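Local coordinates for protein 3-phosphoshikimate 1-carboxyvinyltransferase (Streptomyces sviceus, PDB 7M0O) that probably catalyses transfer of the enolpyruvyl group of phosphoenolpyruvate to the 5-hydroxyl of shikimate-3-phosphate, the sixth step of chorismate biosynthesis, at residues A[6-11]-A[33-38]; A[26-31]-A[214-219]; A[75-80]-A[99-104]; A[81-86]-A[153-158]; A[218-223]-A[250-255]. All blocks are in the same frame, centred on the assembly; numbering follows the deposited sequence.

Interaction 1: residues A[6-11]-A[33-38]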
# COMPACT_ATOMS: atom_id res chain seq x y z
N GLY A 6 -2.28 -7.92 -5.25
CA GLY A 6 -2.58 -6.51 -5.40
C GLY A 6 -2.20 -5.71 -4.17
O GLY A 6 -2.11 -6.23 -3.05
N SER A 7 -2.00 -4.41 -4.39
CA SER A 7 -1.70 -3.48 -3.31
C SER A 7 -2.89 -3.40 -2.36
O SER A 7 -4.03 -3.23 -2.79
CB SER A 7 -1.37 -2.10 -3.87
OG SER A 7 -1.68 -1.08 -2.92
N LYS A 8 -2.61 -3.55 -1.06
CA LYS A 8 -3.68 -3.47 -0.06
C LYS A 8 -4.28 -2.07 -0.01
O LYS A 8 -5.51 -1.91 -0.01
CB LYS A 8 -3.14 -3.89 1.31
CG LYS A 8 -4.05 -3.48 2.47
CD LYS A 8 -5.41 -4.15 2.40
CE LYS A 8 -6.28 -3.78 3.62
NZ LYS A 8 -6.60 -2.33 3.66
N SER A 9 -3.44 -1.04 0.06
CA SER A 9 -3.98 0.30 0.21
C SER A 9 -4.68 0.77 -1.06
O SER A 9 -5.65 1.54 -0.99
CB SER A 9 -2.89 1.29 0.61
OG SER A 9 -1.91 1.41 -0.39
N ILE A 10 -4.22 0.34 -2.23
CA ILE A 10 -4.93 0.69 -3.46
C ILE A 10 -6.26 -0.05 -3.53
O ILE A 10 -7.29 0.52 -3.92
CB ILE A 10 -4.05 0.45 -4.69
CG1 ILE A 10 -2.92 1.48 -4.71
CG2 ILE A 10 -4.90 0.52 -5.98
CD1 ILE A 10 -1.85 1.26 -5.79
N THR A 11 -6.29 -1.32 -3.11
CA THR A 11 -7.55 -2.06 -3.13
C THR A 11 -8.58 -1.38 -2.24
O THR A 11 -9.76 -1.26 -2.61
CB THR A 11 -7.33 -3.53 -2.72
OG1 THR A 11 -6.45 -4.19 -3.65
CG2 THR A 11 -8.66 -4.28 -2.68
N SER A 33 -8.13 -10.26 0.95
CA SER A 33 -7.68 -10.47 2.32
C SER A 33 -8.90 -10.52 3.23
O SER A 33 -10.02 -10.27 2.79
CB SER A 33 -6.72 -9.35 2.75
OG SER A 33 -7.40 -8.11 2.86
N ASP A 34 -8.67 -10.80 4.52
CA ASP A 34 -9.78 -10.75 5.47
C ASP A 34 -10.38 -9.35 5.54
O ASP A 34 -11.61 -9.21 5.65
CB ASP A 34 -9.35 -11.23 6.86
CG ASP A 34 -9.09 -12.73 6.90
OD1 ASP A 34 -9.65 -13.47 6.05
OD2 ASP A 34 -8.32 -13.17 7.79
N ASP A 35 -9.54 -8.30 5.45
CA ASP A 35 -10.06 -6.94 5.50
C ASP A 35 -10.93 -6.64 4.28
O ASP A 35 -12.05 -6.16 4.42
CB ASP A 35 -8.91 -5.93 5.61
CG ASP A 35 -9.38 -4.49 5.93
OD1 ASP A 35 -10.60 -4.23 6.03
OD2 ASP A 35 -8.51 -3.61 6.10
N THR A 36 -10.44 -6.95 3.07
CA THR A 36 -11.27 -6.64 1.90
C THR A 36 -12.50 -7.54 1.82
O THR A 36 -13.54 -7.12 1.30
CB THR A 36 -10.45 -6.74 0.61
OG1 THR A 36 -10.17 -8.11 0.32
CG2 THR A 36 -9.16 -5.97 0.75
N GLU A 37 -12.40 -8.77 2.32
CA GLU A 37 -13.59 -9.62 2.37
C GLU A 37 -14.65 -9.03 3.30
O GLU A 37 -15.83 -9.00 2.96
CB GLU A 37 -13.21 -11.04 2.81
CG GLU A 37 -14.37 -12.04 2.79
CD GLU A 37 -14.71 -12.51 1.37
OE1 GLU A 37 -13.84 -12.36 0.47
OE2 GLU A 37 -15.83 -13.04 1.17
N GLY A 38 -14.23 -8.54 4.47
CA GLY A 38 -15.17 -7.90 5.37
C GLY A 38 -15.76 -6.62 4.80
O GLY A 38 -16.94 -6.31 5.04
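K8 and D35 face each other across two helix starts of the EPSP synthase fold, the first turns of helices 8-20 and 34-45. Their side chains cross at about a right angle. The K8 chain bends at chi2 and chi4, which brings its end over to helix 34-45. K8 NZ makes a salt bridge with D35 OD2 at 3.4 Å, weak as a hydrogen bond. K8 CE lies 3.3 Å from the same D35 OD2. The stronger partner of K8 NZ is T80 OG1. D35 also binds T80 N and T81 OG1, so it ties down the start of helix 79-90 and probably helps place K8, predicted to bind both substrates.

T11 and T36 form the buried, apolar part. They too cross at about a right angle, and CG2 of T11 meets CG2 of T36 at 3.9 Å. With OG1 beside the backbone N (chi1 -62°), T11 CG2 is left trans to that N and faces helix 34-45. The T11 hydroxyl donates to S7 O and also pairs with L31 N. S7 OG accepts from I10 N. S33 and T36 build a capping box: T36 N reaches S33 OG, and T36 OG1, also bonded to L31 O, accepts from S33 N almost straight, at 177°.

Interaction 2: residues A[26-31]-A[214-219]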
# COMPACT_ATOMS: atom_id res chain seq x y z
N THR A 26 -15.91 -2.02 -12.31
CA THR A 26 -15.21 -3.30 -12.33
C THR A 26 -13.79 -3.08 -11.80
O THR A 26 -13.05 -2.25 -12.34
CB THR A 26 -15.20 -3.89 -13.74
OG1 THR A 26 -16.54 -3.97 -14.22
CG2 THR A 26 -14.56 -5.28 -13.75
N LEU A 27 -13.45 -3.78 -10.73
CA LEU A 27 -12.11 -3.77 -10.16
C LEU A 27 -11.39 -5.03 -10.62
O LEU A 27 -11.88 -6.15 -10.39
CB LEU A 27 -12.16 -3.72 -8.64
CG LEU A 27 -12.95 -2.56 -8.03
CD1 LEU A 27 -12.82 -2.59 -6.52
CD2 LEU A 27 -12.43 -1.25 -8.60
N VAL A 28 -10.23 -4.87 -11.25
CA VAL A 28 -9.49 -6.00 -11.79
C VAL A 28 -8.33 -6.35 -10.85
O VAL A 28 -7.54 -5.48 -10.47
CB VAL A 28 -9.00 -5.69 -13.22
CG1 VAL A 28 -8.34 -6.90 -13.83
CG2 VAL A 28 -10.17 -5.23 -14.07
N ARG A 29 -8.24 -7.63 -10.48
CA ARG A 29 -7.23 -8.19 -9.58
C ARG A 29 -7.12 -7.48 -8.23
O ARG A 29 -6.00 -7.22 -7.77
CB ARG A 29 -5.85 -8.19 -10.24
CG ARG A 29 -5.80 -8.66 -11.70
CD ARG A 29 -6.49 -10.00 -11.88
NE ARG A 29 -5.75 -10.89 -12.78
CZ ARG A 29 -5.72 -10.77 -14.10
NH1 ARG A 29 -6.37 -9.79 -14.71
NH2 ARG A 29 -5.02 -11.64 -14.82
N PRO A 30 -8.22 -7.16 -7.55
CA PRO A 30 -8.09 -6.60 -6.20
C PRO A 30 -7.45 -7.62 -5.25
O PRO A 30 -7.49 -8.83 -5.47
CB PRO A 30 -9.53 -6.31 -5.79
CG PRO A 30 -10.32 -7.36 -6.50
CD PRO A 30 -9.63 -7.51 -7.84
N LEU A 31 -6.83 -7.10 -4.19
CA LEU A 31 -6.30 -7.97 -3.15
C LEU A 31 -7.46 -8.64 -2.41
O LEU A 31 -8.42 -7.98 -1.99
CB LEU A 31 -5.43 -7.18 -2.17
CG LEU A 31 -4.99 -7.92 -0.91
CD1 LEU A 31 -4.06 -9.07 -1.27
CD2 LEU A 31 -4.33 -7.00 0.10
N ALA A 214 -18.20 5.86 -12.60
CA ALA A 214 -17.75 4.48 -12.56
C ALA A 214 -16.84 4.18 -13.75
O ALA A 214 -16.94 4.81 -14.81
CB ALA A 214 -18.93 3.51 -12.58
N THR A 215 -15.99 3.18 -13.58
CA THR A 215 -15.04 2.81 -14.61
C THR A 215 -14.58 1.37 -14.38
O THR A 215 -15.01 0.71 -13.42
CB THR A 215 -13.86 3.79 -14.62
OG1 THR A 215 -13.08 3.59 -15.81
CG2 THR A 215 -12.98 3.60 -13.39
N THR A 216 -13.75 0.86 -15.28
CA THR A 216 -13.00 -0.36 -15.05
C THR A 216 -11.65 0.07 -14.50
O THR A 216 -10.94 0.84 -15.14
CB THR A 216 -12.84 -1.18 -16.33
OG1 THR A 216 -14.09 -1.79 -16.68
CG2 THR A 216 -11.81 -2.29 -16.15
N TYR A 217 -11.30 -0.40 -13.29
CA TYR A 217 -10.09 0.04 -12.61
C TYR A 217 -9.27 -1.17 -12.21
O TYR A 217 -9.73 -2.00 -11.41
CB TYR A 217 -10.40 0.91 -11.38
CG TYR A 217 -9.13 1.53 -10.83
CD1 TYR A 217 -8.59 2.68 -11.41
CD2 TYR A 217 -8.45 0.93 -9.79
CE1 TYR A 217 -7.40 3.21 -10.94
CE2 TYR A 217 -7.26 1.45 -9.31
CZ TYR A 217 -6.75 2.59 -9.89
OH TYR A 217 -5.56 3.10 -9.40
N ALA A 218 -8.07 -1.28 -12.77
CA ALA A 218 -7.15 -2.36 -12.46
C ALA A 218 -6.29 -1.98 -11.25
O ALA A 218 -5.68 -0.90 -11.23
CB ALA A 218 -6.25 -2.66 -13.66
N ILE A 219 -6.24 -2.88 -10.27
CA ILE A 219 -5.43 -2.70 -9.07
C ILE A 219 -4.00 -3.13 -9.36
O ILE A 219 -3.76 -4.26 -9.82
CB ILE A 219 -6.01 -3.50 -7.89
CG1 ILE A 219 -7.44 -3.05 -7.58
CG2 ILE A 219 -5.08 -3.39 -6.65
CD1 ILE A 219 -7.53 -1.61 -7.31
O HOH W 1 -3.32 -6.63 -8.56
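T26 and V28 pair with strand 216-218 in parallel register, through backbone hydrogen bonds. Y217 N donates to T26 O at 2.7 Å, and V28 N returns a bond to Y217 O at 2.9 Å. T26 N to T215 O and I219 N to V28 O extend the pattern at its two ends. The bond to T26 O is the straighter at its acceptor, with the donor nearly on the line of the C=O. The strand axes run 19° apart.

Side chains alternate between the two faces. On one face T26 and T216 lie side by side and point the same way. V28 CG2 meets T216 CG2 at 4.0 Å, and V28 CB packs on A218 CB. On the other face L27 CD2 touches Y217 CB at 4.1 Å. The Y217 ring leads away from L27, its CG trans to the backbone N (chi1 -171°), and rests on M190 and A193 of helix 182-193.

Beyond the strands, I219 CG1 packs against P30 CA at 3.9 Å. A water donates to both R29 O and I219 O. Helix 8-20 covers I219 through I10, T11 and A14.

Strand 216-218 is an edge strand of a four-stranded mixed sheet. With it the sheet has the same pattern of strand directions as sheet 70-74/95-99/134-139/122-125, although this strand comes from far along the chain. This is consistent with the βαβαββ units of the EPSP synthase fold.

Interaction 3: residues A[75-80]-A[99-104]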
# COMPACT_ATOMS: atom_id res chain seq x y z
N CYS A 75 -17.41 -4.94 11.35
CA CYS A 75 -16.21 -4.57 10.61
C CYS A 75 -15.07 -5.56 10.77
O CYS A 75 -14.01 -5.39 10.14
CB CYS A 75 -15.77 -3.16 11.03
SG CYS A 75 -16.98 -1.89 10.59
N ARG A 76 -15.26 -6.62 11.56
CA ARG A 76 -14.29 -7.71 11.74
C ARG A 76 -12.97 -7.11 12.24
O ARG A 76 -12.98 -6.28 13.16
CB ARG A 76 -14.19 -8.53 10.44
CG ARG A 76 -15.54 -8.87 9.79
CD ARG A 76 -15.51 -10.18 9.01
NE ARG A 76 -14.26 -10.37 8.28
CZ ARG A 76 -14.13 -11.17 7.22
NH1 ARG A 76 -15.17 -11.84 6.75
NH2 ARG A 76 -12.95 -11.28 6.62
N ASP A 77 -11.83 -7.51 11.69
CA ASP A 77 -10.50 -7.07 12.11
C ASP A 77 -9.90 -6.05 11.16
O ASP A 77 -8.70 -5.76 11.26
CB ASP A 77 -9.55 -8.27 12.21
CG ASP A 77 -10.05 -9.36 13.15
OD1 ASP A 77 -10.26 -9.08 14.34
OD2 ASP A 77 -10.22 -10.51 12.70
N GLY A 78 -10.68 -5.54 10.21
CA GLY A 78 -10.10 -4.79 9.12
C GLY A 78 -10.11 -3.29 9.35
O GLY A 78 -11.17 -2.70 9.55
N ALA A 79 -8.93 -2.67 9.33
CA ALA A 79 -8.84 -1.24 9.61
C ALA A 79 -9.52 -0.42 8.53
O ALA A 79 -10.19 0.57 8.83
CB ALA A 79 -7.38 -0.82 9.77
N THR A 80 -9.34 -0.81 7.26
CA THR A 80 -9.99 -0.08 6.17
C THR A 80 -11.50 -0.13 6.30
O THR A 80 -12.19 0.89 6.16
CB THR A 80 -9.55 -0.66 4.82
OG1 THR A 80 -8.20 -0.27 4.54
CG2 THR A 80 -10.46 -0.14 3.72
N ASP A 99 -19.73 -2.00 14.56
CA ASP A 99 -18.93 -2.62 15.61
C ASP A 99 -17.75 -3.31 14.95
O ASP A 99 -17.70 -3.49 13.73
CB ASP A 99 -19.77 -3.60 16.46
CG ASP A 99 -19.17 -3.83 17.82
OD1 ASP A 99 -18.16 -3.16 18.15
OD2 ASP A 99 -19.71 -4.69 18.56
N ALA A 100 -16.77 -3.69 15.76
CA ALA A 100 -15.61 -4.40 15.25
C ALA A 100 -15.27 -5.54 16.20
O ALA A 100 -15.92 -5.73 17.22
CB ALA A 100 -14.44 -3.43 15.06
N SER A 101 -14.27 -6.32 15.84
CA SER A 101 -13.83 -7.39 16.72
C SER A 101 -13.28 -6.80 18.02
O SER A 101 -12.89 -5.62 18.06
CB SER A 101 -12.75 -8.22 16.01
OG SER A 101 -11.55 -7.48 15.93
N PRO A 102 -13.27 -7.57 19.09
CA PRO A 102 -12.73 -7.03 20.36
C PRO A 102 -11.33 -6.47 20.22
O PRO A 102 -10.98 -5.47 20.86
CB PRO A 102 -12.79 -8.25 21.29
CG PRO A 102 -13.95 -9.09 20.72
CD PRO A 102 -13.85 -8.92 19.25
N GLN A 103 -10.52 -7.05 19.33
CA GLN A 103 -9.18 -6.53 19.11
C GLN A 103 -9.19 -5.23 18.30
O GLN A 103 -8.44 -4.29 18.61
CB GLN A 103 -8.31 -7.61 18.45
CG GLN A 103 -8.94 -8.33 17.26
CD GLN A 103 -9.62 -9.67 17.60
OE1 GLN A 103 -10.36 -9.80 18.59
NE2 GLN A 103 -9.39 -10.67 16.75
N MET A 104 -10.06 -5.13 17.29
CA MET A 104 -10.12 -3.93 16.47
C MET A 104 -10.84 -2.77 17.17
O MET A 104 -10.57 -1.61 16.84
CB MET A 104 -10.80 -4.24 15.12
CG MET A 104 -10.96 -3.04 14.17
SD MET A 104 -9.44 -2.48 13.36
CE MET A 104 -9.70 -0.71 13.30
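M104 and D77 have the largest shares of the surface buried in this contact, in which a type II' beta turn from C75 to G78 meets the loop and helix start at 99-104. The two segments follow parallel neighbouring strands, 70-74 and 95-99, of one mixed sheet. The turn leads on into helix 79-90.

M104 lies along the turn. Its side chain leaves the backbone with CG pointing away from the N (chi1 178°), then bends at chi2 and chi3 to follow the backbone of 76-79. M104 CB sits 3.6 Å from R76 O. The sulfur lies near D77 O, and M104 CE ends against A79 CA at 3.8 Å. The same methyl also packs on A82 of helix 79-90. The M104 side chain lies about 4 Å from that of R107, which is predicted to bind phosphoenolpyruvate.

D77 lies on the exposed side. Its OD1 receives a short bond of 2.6 Å from S101 OG. The hydroxyl comes in on the anti side of the carboxylate, 28° out of its plane. S101 OG also accepts from M104 N, an N-capping bond. One hydroxyl thus links the aspartate to M104 N and is used as donor and acceptor.

The R76 guanidinium makes a salt bridge with E41; its carbonyl serves this contact. S101 N reaches R76 O at 3.0 Å, from above the carbonyl plane. C75 continues the strand pairing: its N donates to D99 O at 2.8 Å, and C75 SG lies 3.6 Å from the same D99 O.

Interaction 4: residues A[81-86]-A[153-158]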
# COMPACT_ATOMS: atom_id res chain seq x y z
N THR A 81 -12.05 -1.33 6.52
CA THR A 81 -13.48 -1.48 6.71
C THR A 81 -13.99 -0.61 7.85
O THR A 81 -15.03 0.05 7.73
CB THR A 81 -13.81 -2.95 6.98
OG1 THR A 81 -13.22 -3.79 5.96
CG2 THR A 81 -15.31 -3.18 7.02
N ALA A 82 -13.24 -0.57 8.96
CA ALA A 82 -13.66 0.16 10.16
C ALA A 82 -13.67 1.67 9.97
O ALA A 82 -14.38 2.36 10.71
CB ALA A 82 -12.76 -0.21 11.34
N ARG A 83 -12.89 2.20 9.03
CA ARG A 83 -12.87 3.63 8.78
C ARG A 83 -13.66 4.04 7.54
O ARG A 83 -14.39 5.03 7.58
CB ARG A 83 -11.43 4.13 8.66
CG ARG A 83 -10.63 3.91 9.92
CD ARG A 83 -9.17 3.65 9.60
NE ARG A 83 -8.37 3.49 10.81
CZ ARG A 83 -7.07 3.24 10.82
NH1 ARG A 83 -6.40 3.12 9.68
NH2 ARG A 83 -6.43 3.13 11.98
N PHE A 84 -13.56 3.27 6.45
CA PHE A 84 -14.20 3.67 5.20
C PHE A 84 -15.70 3.40 5.20
O PHE A 84 -16.46 4.19 4.63
CB PHE A 84 -13.56 2.94 4.02
CG PHE A 84 -12.23 3.50 3.60
CD1 PHE A 84 -11.61 4.51 4.33
CD2 PHE A 84 -11.60 3.01 2.46
CE1 PHE A 84 -10.39 5.02 3.93
CE2 PHE A 84 -10.36 3.51 2.06
CZ PHE A 84 -9.76 4.51 2.79
N LEU A 85 -16.16 2.28 5.77
CA LEU A 85 -17.60 2.03 5.77
C LEU A 85 -18.39 3.08 6.56
O LEU A 85 -19.43 3.53 6.06
CB LEU A 85 -17.90 0.61 6.27
CG LEU A 85 -17.68 -0.50 5.25
CD1 LEU A 85 -18.35 -1.78 5.72
CD2 LEU A 85 -18.21 -0.12 3.86
N PRO A 86 -17.98 3.50 7.76
CA PRO A 86 -18.72 4.60 8.42
C PRO A 86 -18.71 5.88 7.61
O PRO A 86 -19.69 6.64 7.66
CB PRO A 86 -17.98 4.77 9.75
CG PRO A 86 -17.39 3.39 10.02
CD PRO A 86 -16.97 2.91 8.66
N SER A 153 -1.57 8.92 11.04
CA SER A 153 -2.11 7.91 10.14
C SER A 153 -2.65 8.57 8.88
O SER A 153 -3.35 9.59 8.94
CB SER A 153 -3.21 7.11 10.83
OG SER A 153 -4.48 7.64 10.49
N SER A 154 -2.34 7.97 7.73
CA SER A 154 -2.71 8.56 6.45
C SER A 154 -4.14 8.24 6.04
O SER A 154 -4.67 8.91 5.14
CB SER A 154 -1.73 8.09 5.37
OG SER A 154 -1.49 6.69 5.48
N GLN A 155 -4.77 7.24 6.66
CA GLN A 155 -6.10 6.82 6.21
C GLN A 155 -7.18 7.84 6.53
O GLN A 155 -8.23 7.81 5.87
CB GLN A 155 -6.46 5.47 6.83
CG GLN A 155 -6.14 4.28 5.92
CD GLN A 155 -6.55 2.95 6.51
OE1 GLN A 155 -7.73 2.64 6.63
NE2 GLN A 155 -5.56 2.14 6.90
N TYR A 156 -6.97 8.73 7.51
CA TYR A 156 -8.01 9.69 7.88
C TYR A 156 -8.13 10.80 6.85
O TYR A 156 -9.24 11.17 6.46
CB TYR A 156 -7.73 10.29 9.26
CG TYR A 156 -7.61 9.26 10.37
CD1 TYR A 156 -8.43 8.14 10.38
CD2 TYR A 156 -6.66 9.39 11.36
CE1 TYR A 156 -8.31 7.17 11.37
CE2 TYR A 156 -6.54 8.43 12.37
CZ TYR A 156 -7.37 7.32 12.36
OH TYR A 156 -7.26 6.37 13.34
N LEU A 157 -7.00 11.36 6.40
CA LEU A 157 -7.07 12.34 5.33
C LEU A 157 -7.66 11.72 4.07
O LEU A 157 -8.50 12.33 3.39
CB LEU A 157 -5.68 12.93 5.06
CG LEU A 157 -5.63 13.87 3.85
CD1 LEU A 157 -6.62 15.03 4.01
CD2 LEU A 157 -4.22 14.39 3.61
N THR A 158 -7.26 10.48 3.76
CA THR A 158 -7.73 9.86 2.52
C THR A 158 -9.23 9.58 2.57
O THR A 158 -9.93 9.77 1.57
CB THR A 158 -6.90 8.59 2.27
OG1 THR A 158 -5.65 8.98 1.69
CG2 THR A 158 -7.62 7.62 1.36
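R83 forms the tight half of this helix-to-helix contact, where it is buried and packs against Q155 and Y156. A bend at chi2 (148°) turns its chain toward helix 155-163. The guanidinium then meets two flat groups. Y156 comes over one face, with CE1 3.7 Å from R83 NE. Ring and guanidinium planes are 69° apart, so this is not a parallel stack. Y156 OH has a weak bond to P108 O. The Q155 amide lies at the guanidinium edge, with the two planes 66° apart. R83 NH1 and Q155 NE2 are modelled 3.1 Å apart; both are donors and do not bond, so this approach is doubtful.

The other half is looser and apolar. F84 CZ approaches T158 CG2 at 4.0 Å, and F84 CE1 is no nearer to Q155 O, which lies at the ring edge. The T158 hydroxyl turns to T187. S153, S154 and Q155 are partly exposed, in contrast to buried F84.

This more accessible end probably belongs to the substrate site. S153, S154 and Q155 are predicted to bind shikimate-3-phosphate, and Q155 also phosphoenolpyruvate. R83 NH2 lies close to R107 NH2, and R107 is predicted to bind phosphoenolpyruvate, consistent with a basic pocket for that anion.

Around the pair, F39 of helix 34-45 packs on F84, L112 of helix 110-118 touches both R83 and Y156, and Y183 of helix 182-193 touches Q155 and T158.

Interaction 5: residues A[218-223]-A[250-255]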
# COMPACT_ATOMS: atom_id res chain seq x y z
N ALA A 218 -8.07 -1.28 -12.77
CA ALA A 218 -7.15 -2.36 -12.46
C ALA A 218 -6.29 -1.98 -11.25
O ALA A 218 -5.68 -0.90 -11.23
CB ALA A 218 -6.25 -2.66 -13.66
N ILE A 219 -6.24 -2.88 -10.27
CA ILE A 219 -5.43 -2.70 -9.07
C ILE A 219 -4.00 -3.13 -9.36
O ILE A 219 -3.76 -4.26 -9.82
CB ILE A 219 -6.01 -3.50 -7.89
CG1 ILE A 219 -7.44 -3.05 -7.58
CG2 ILE A 219 -5.08 -3.39 -6.65
CD1 ILE A 219 -7.53 -1.61 -7.31
N GLU A 220 -3.05 -2.25 -9.08
CA GLU A 220 -1.63 -2.58 -9.28
C GLU A 220 -1.18 -3.64 -8.27
O GLU A 220 -1.54 -3.58 -7.09
CB GLU A 220 -0.74 -1.35 -9.11
CG GLU A 220 -0.82 -0.35 -10.24
CD GLU A 220 -0.09 0.95 -9.93
OE1 GLU A 220 0.81 1.00 -9.04
OE2 GLU A 220 -0.42 1.96 -10.59
N PRO A 221 -0.36 -4.60 -8.70
CA PRO A 221 0.34 -5.44 -7.72
C PRO A 221 1.23 -4.57 -6.84
O PRO A 221 1.72 -3.52 -7.26
CB PRO A 221 1.18 -6.39 -8.60
CG PRO A 221 0.51 -6.34 -9.95
CD PRO A 221 -0.06 -4.98 -10.09
N ASP A 222 1.43 -5.01 -5.61
CA ASP A 222 2.31 -4.27 -4.71
C ASP A 222 3.71 -4.18 -5.32
O ASP A 222 4.37 -5.19 -5.57
CB ASP A 222 2.35 -4.94 -3.34
CG ASP A 222 3.01 -4.07 -2.29
OD1 ASP A 222 4.24 -3.84 -2.38
OD2 ASP A 222 2.32 -3.64 -1.35
N ALA A 223 4.15 -2.95 -5.56
CA ALA A 223 5.43 -2.73 -6.22
C ALA A 223 6.62 -2.95 -5.30
O ALA A 223 7.71 -3.28 -5.77
CB ALA A 223 5.48 -1.31 -6.81
N ALA A 250 2.29 3.80 -13.63
CA ALA A 250 2.07 3.22 -12.32
C ALA A 250 2.06 4.28 -11.22
O ALA A 250 2.87 5.21 -11.22
CB ALA A 250 3.14 2.17 -11.99
N LEU A 251 1.15 4.09 -10.27
CA LEU A 251 1.00 5.03 -9.16
C LEU A 251 2.06 4.84 -8.08
O LEU A 251 2.38 5.80 -7.38
CB LEU A 251 -0.39 4.89 -8.54
CG LEU A 251 -1.58 5.13 -9.46
CD1 LEU A 251 -2.84 5.34 -8.65
CD2 LEU A 251 -1.31 6.31 -10.40
N GLN A 252 2.60 3.63 -7.92
CA GLN A 252 3.51 3.35 -6.81
C GLN A 252 4.93 3.74 -7.18
O GLN A 252 5.48 3.24 -8.16
CB GLN A 252 3.47 1.86 -6.45
CG GLN A 252 2.13 1.42 -5.86
CD GLN A 252 2.07 -0.09 -5.79
OE1 GLN A 252 2.47 -0.70 -4.80
NE2 GLN A 252 1.61 -0.69 -6.86
N GLY A 253 5.54 4.62 -6.36
CA GLY A 253 6.91 5.05 -6.61
C GLY A 253 7.95 3.94 -6.57
O GLY A 253 9.01 4.05 -7.20
N ASP A 254 7.67 2.84 -5.86
CA ASP A 254 8.72 1.83 -5.74
C ASP A 254 8.94 1.06 -7.04
O ASP A 254 9.94 0.33 -7.11
CB ASP A 254 8.41 0.84 -4.62
CG ASP A 254 8.74 1.40 -3.24
OD1 ASP A 254 9.24 2.55 -3.15
OD2 ASP A 254 8.46 0.70 -2.25
N LEU A 255 8.06 1.19 -8.04
CA LEU A 255 8.42 0.69 -9.37
C LEU A 255 9.72 1.32 -9.87
O LEU A 255 10.45 0.69 -10.64
CB LEU A 255 7.29 0.94 -10.39
CG LEU A 255 7.52 0.26 -11.75
CD1 LEU A 255 7.67 -1.25 -11.59
CD2 LEU A 255 6.39 0.52 -12.72
O HOH W 2 9.74 -2.58 -7.75
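Q252 lies along the bend at 220-223 and contacts it with its whole side chain. Q252 CB packs on A223 CB at 3.8 Å. CG passes E220 OE1 at 3.5 Å. At the tip, Q252 OE1 accepts from A223 N at 2.9 Å; the bond is straight at the hydrogen but comes from above the amide carbonyl plane. Q252 NE2 spends one N-H on E220 OE1 and the other on P221 O, each at 2.9 Å. Both acceptors lie close to the amide plane, so the three bonds fix its rotation.

The E220 and Q252 side chains pass in opposite directions, and the carboxylate and amide planes are 24° apart. E220 OE1 receives Q252 NE2 on its anti lone pair. E220 OE2 takes L251 N at 2.7 Å on its syn lone pair. Farther along, a water joins A223 O to D254 O.

D254 OD2 bonds to S224 OG and lies near D295, the predicted proton acceptor. D222 OD1 caps T225 N, near R367, predicted to bind phosphoenolpyruvate. Segment 218-223 also bonds by its backbone to P5 and S7. The place fits the interdomain crossover of the two-domain EPSP synthase fold, beside the active-site cleft.

In the fold
Interactions 1, 2 and 5 share the region where the chain start meets segment 218-223. A218 and I219 belong to both 2 and 5, and S7 N of interaction 1 bonds to E220 O of interaction 5. Interactions 3 and 4 both use helix 79-90, with centres about 13 Å apart. D35 of interaction 1 joins them by bonding to T80 and T81. Interactions 3 and 5 lie farthest apart, about 27 Å between centres. Along the chain interaction 1 closes before 3 opens, and 3 and 4 alternate. Interaction 2 spans both and ends where 5 begins. The set thus connects predicted substrate residues with the probable interdomain crossover.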